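Local coordinates for protein neuraminidase (Influenza A virus, PDB 4K3Y) that is the beta-propeller ectodomain of a neuraminidase-like surface protein of a bat influenza A virus, probably not acting as a classical sialidase, at residues 183-194 against 222-232. Numbering follows the deposited sequence.
Sequences GWKALDTTGFNF and LEFDQSFTYTF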
# COMPACT_ATOMS: atom_id res chain seq x y z
N GLY C 183 -14.20 -28.85 18.03
CA GLY C 183 -15.30 -29.81 18.01
C GLY C 183 -16.34 -29.53 16.93
O GLY C 183 -16.36 -28.46 16.33
N TRP C 184 -17.22 -30.51 16.70
CA TRP C 184 -18.20 -30.41 15.63
C TRP C 184 -19.45 -31.26 15.90
O TRP C 184 -19.39 -32.22 16.67
CB TRP C 184 -17.56 -30.83 14.30
CG TRP C 184 -17.05 -32.25 14.28
CD1 TRP C 184 -15.79 -32.67 14.58
CD2 TRP C 184 -17.80 -33.42 13.95
NE1 TRP C 184 -15.70 -34.04 14.46
CE2 TRP C 184 -16.93 -34.52 14.07
CE3 TRP C 184 -19.13 -33.65 13.57
CZ2 TRP C 184 -17.34 -35.84 13.82
CZ3 TRP C 184 -19.54 -34.96 13.32
CH2 TRP C 184 -18.64 -36.03 13.45
N LYS C 185 -20.57 -30.90 15.28
CA LYS C 185 -21.77 -31.73 15.36
C LYS C 185 -22.23 -32.16 13.98
O LYS C 185 -22.23 -31.36 13.04
CB LYS C 185 -22.91 -31.01 16.10
CG LYS C 185 -24.17 -31.87 16.34
CD LYS C 185 -23.83 -33.25 16.92
CE LYS C 185 -25.08 -34.10 17.20
NZ LYS C 185 -24.75 -35.42 17.82
N ALA C 186 -22.62 -33.43 13.84
CA ALA C 186 -23.28 -33.87 12.62
C ALA C 186 -24.72 -33.34 12.59
O ALA C 186 -25.45 -33.42 13.58
CB ALA C 186 -23.25 -35.39 12.49
N LEU C 187 -25.14 -32.79 11.46
CA LEU C 187 -26.48 -32.25 11.35
C LEU C 187 -27.40 -33.28 10.70
O LEU C 187 -27.00 -34.00 9.78
CB LEU C 187 -26.47 -30.96 10.54
CG LEU C 187 -25.60 -29.82 11.08
CD1 LEU C 187 -25.27 -28.88 9.96
CD2 LEU C 187 -26.29 -29.07 12.19
N ASP C 188 -28.64 -33.34 11.18
CA ASP C 188 -29.59 -34.28 10.64
C ASP C 188 -30.28 -33.69 9.41
O ASP C 188 -31.24 -32.94 9.54
CB ASP C 188 -30.61 -34.66 11.71
CG ASP C 188 -31.40 -35.91 11.35
OD1 ASP C 188 -30.93 -36.66 10.47
OD2 ASP C 188 -32.47 -36.13 11.95
N THR C 189 -29.77 -34.04 8.23
CA THR C 189 -30.36 -33.59 6.97
C THR C 189 -30.99 -34.74 6.19
O THR C 189 -30.82 -34.84 4.97
CB THR C 189 -29.34 -32.85 6.09
OG1 THR C 189 -28.17 -33.66 5.94
CG2 THR C 189 -28.96 -31.52 6.74
N THR C 190 -31.70 -35.62 6.90
CA THR C 190 -32.39 -36.74 6.25
C THR C 190 -33.58 -36.21 5.49
O THR C 190 -34.48 -35.59 6.07
CB THR C 190 -32.87 -37.79 7.27
OG1 THR C 190 -32.61 -37.34 8.60
CG2 THR C 190 -32.16 -39.12 7.05
N GLY C 191 -33.59 -36.45 4.18
CA GLY C 191 -34.71 -36.06 3.34
C GLY C 191 -34.56 -34.74 2.62
O GLY C 191 -35.41 -34.41 1.79
N PHE C 192 -33.51 -33.98 2.92
CA PHE C 192 -33.20 -32.76 2.17
C PHE C 192 -31.71 -32.52 1.95
O PHE C 192 -30.86 -33.25 2.48
CB PHE C 192 -33.84 -31.52 2.81
CG PHE C 192 -33.30 -31.19 4.17
CD1 PHE C 192 -33.74 -31.89 5.29
CD2 PHE C 192 -32.37 -30.18 4.35
CE1 PHE C 192 -33.25 -31.59 6.55
CE2 PHE C 192 -31.87 -29.87 5.61
CZ PHE C 192 -32.32 -30.58 6.71
N ASN C 193 -31.42 -31.48 1.17
CA ASN C 193 -30.05 -31.07 0.87
C ASN C 193 -29.80 -29.63 1.37
O ASN C 193 -30.70 -28.78 1.30
CB ASN C 193 -29.79 -31.21 -0.63
CG ASN C 193 -28.45 -30.64 -1.06
OD1 ASN C 193 -27.40 -30.98 -0.48
ND2 ASN C 193 -28.46 -29.77 -2.07
N PHE C 194 -28.59 -29.35 1.88
CA PHE C 194 -28.31 -28.08 2.54
C PHE C 194 -26.95 -27.47 2.14
O PHE C 194 -26.01 -27.45 2.94
CB PHE C 194 -28.37 -28.27 4.06
CG PHE C 194 -28.53 -26.99 4.83
CD1 PHE C 194 -29.73 -26.29 4.79
CD2 PHE C 194 -27.49 -26.49 5.62
CE1 PHE C 194 -29.90 -25.10 5.51
CE2 PHE C 194 -27.65 -25.31 6.34
CZ PHE C 194 -28.86 -24.61 6.28
N LEU C 222 -31.71 -22.94 8.95
CA LEU C 222 -31.07 -23.45 10.15
C LEU C 222 -30.93 -22.33 11.18
O LEU C 222 -30.73 -21.16 10.82
CB LEU C 222 -29.66 -23.96 9.81
CG LEU C 222 -29.07 -25.23 10.44
CD1 LEU C 222 -27.55 -25.15 10.45
CD2 LEU C 222 -29.61 -25.52 11.83
N GLU C 223 -31.06 -22.68 12.45
CA GLU C 223 -30.64 -21.81 13.55
C GLU C 223 -29.93 -22.66 14.59
O GLU C 223 -30.23 -23.85 14.75
CB GLU C 223 -31.83 -21.03 14.14
CG GLU C 223 -32.81 -21.85 14.96
CD GLU C 223 -33.97 -21.01 15.48
OE1 GLU C 223 -34.24 -19.93 14.90
OE2 GLU C 223 -34.61 -21.43 16.48
N PHE C 224 -28.95 -22.07 15.28
CA PHE C 224 -28.21 -22.80 16.31
C PHE C 224 -27.48 -21.86 17.26
O PHE C 224 -27.13 -20.73 16.89
CB PHE C 224 -27.22 -23.79 15.68
CG PHE C 224 -26.16 -23.14 14.84
CD1 PHE C 224 -26.37 -22.91 13.49
CD2 PHE C 224 -24.93 -22.76 15.40
CE1 PHE C 224 -25.37 -22.31 12.72
CE2 PHE C 224 -23.93 -22.16 14.63
CZ PHE C 224 -24.15 -21.94 13.29
N ASP C 225 -27.26 -22.32 18.49
CA ASP C 225 -26.50 -21.55 19.47
C ASP C 225 -25.13 -22.18 19.67
O ASP C 225 -24.79 -23.16 18.98
CB ASP C 225 -27.26 -21.40 20.80
CG ASP C 225 -27.82 -22.71 21.33
OD1 ASP C 225 -27.10 -23.73 21.30
OD2 ASP C 225 -28.99 -22.71 21.77
N GLN C 226 -24.35 -21.63 20.60
CA GLN C 226 -22.96 -22.05 20.80
C GLN C 226 -22.83 -23.47 21.34
O GLN C 226 -21.77 -24.09 21.22
CB GLN C 226 -22.20 -21.05 21.68
CG GLN C 226 -22.87 -20.72 23.00
CD GLN C 226 -22.16 -19.59 23.73
OE1 GLN C 226 -20.98 -19.34 23.50
NE2 GLN C 226 -22.88 -18.90 24.60
N SER C 227 -23.90 -23.98 21.94
CA SER C 227 -23.92 -25.34 22.47
C SER C 227 -24.28 -26.37 21.40
O SER C 227 -24.53 -27.53 21.70
CB SER C 227 -24.87 -25.43 23.67
OG SER C 227 -26.09 -24.74 23.43
N PHE C 228 -24.29 -25.92 20.14
CA PHE C 228 -24.71 -26.74 18.99
C PHE C 228 -26.14 -27.28 19.10
O PHE C 228 -26.45 -28.37 18.60
CB PHE C 228 -23.73 -27.87 18.69
CG PHE C 228 -22.46 -27.40 18.05
CD1 PHE C 228 -22.37 -26.13 17.49
CD2 PHE C 228 -21.35 -28.23 17.99
CE1 PHE C 228 -21.19 -25.70 16.89
CE2 PHE C 228 -20.17 -27.80 17.40
CZ PHE C 228 -20.09 -26.54 16.84
N THR C 229 -27.00 -26.52 19.75
CA THR C 229 -28.41 -26.85 19.76
C THR C 229 -29.08 -26.22 18.53
O THR C 229 -29.19 -24.99 18.41
CB THR C 229 -29.08 -26.38 21.06
OG1 THR C 229 -28.40 -26.97 22.19
CG2 THR C 229 -30.54 -26.77 21.07
N TYR C 230 -29.50 -27.07 17.62
CA TYR C 230 -30.03 -26.59 16.35
C TYR C 230 -31.45 -27.08 16.08
O TYR C 230 -31.90 -28.10 16.61
CB TYR C 230 -29.13 -27.02 15.18
CG TYR C 230 -29.15 -28.52 14.89
CD1 TYR C 230 -28.27 -29.37 15.54
CD2 TYR C 230 -30.06 -29.07 13.98
CE1 TYR C 230 -28.28 -30.74 15.28
CE2 TYR C 230 -30.07 -30.43 13.73
CZ TYR C 230 -29.18 -31.26 14.38
OH TYR C 230 -29.18 -32.62 14.14
N THR C 231 -32.13 -26.32 15.25
CA THR C 231 -33.33 -26.80 14.61
C THR C 231 -33.32 -26.33 13.15
O THR C 231 -32.95 -25.18 12.85
CB THR C 231 -34.60 -26.38 15.40
OG1 THR C 231 -35.71 -26.29 14.50
CG2 THR C 231 -34.39 -25.05 16.10
N PHE C 232 -33.66 -27.24 12.24
CA PHE C 232 -33.85 -26.91 10.84
C PHE C 232 -35.30 -26.49 10.65
O PHE C 232 -36.21 -27.14 11.17
CB PHE C 232 -33.55 -28.12 9.95
CG PHE C 232 -32.09 -28.34 9.65
CD1 PHE C 232 -31.44 -27.60 8.67
CD2 PHE C 232 -31.37 -29.32 10.33
CE1 PHE C 232 -30.09 -27.82 8.38
CE2 PHE C 232 -30.02 -29.54 10.05
CZ PHE C 232 -29.38 -28.79 9.07
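Two successive blades of the neuraminidase beta-propeller meet here through their outermost strands 183-187 and 230-232 and the loops next to them: 183-187 closes one four-stranded antiparallel sheet and 230-232 closes the next. The short strand axes run 9.9 Å apart with nearly parallel N-to-C directions, a separation that points to packing through side chains rather than to a shared sheet. At the end where the chain passes on to the next blade, Phe192, Phe194 and Phe232 make an aromatic cluster. The Phe232 ring is sandwiched, with Phe192 CZ over the centre of one face and CD2 of Leu222, from its own blade, over the opposite one. Both ring pairs are T-shaped: Phe192 directs its edge at Phe232, whereas Phe232 in turn sends CE1 onto the face of Phe194, 3.9 Å from Phe194 CD1 and with planes at 85°. Thr189 CG2 adds a methyl 3.6 Å from Phe232 CZ, and Leu222 CB lies 3.7 Å from Phe194 CZ. Further along, Phe228 lies against the backbone of strand 183-187, its CE2 3.7 Å from Trp184 CA, while Lys185 contributes the base of its side chain, CB lying 3.7 Å from Phe228 CD2. Arg175 of the neighbouring strand 170-177 forms a cation-pi pair with the same ring. Between these two ends Tyr230 makes two contacts, one with its ring and one with its hydroxyl. With CG set between backbone N and carbonyl carbon (chi1 69°), its ring takes Leu187 CD2 over one face in a CH-pi contact, and its OH accepts a bent hydrogen bond from Asp188 N, 3.1 Å long with an N-H...O angle of 143°.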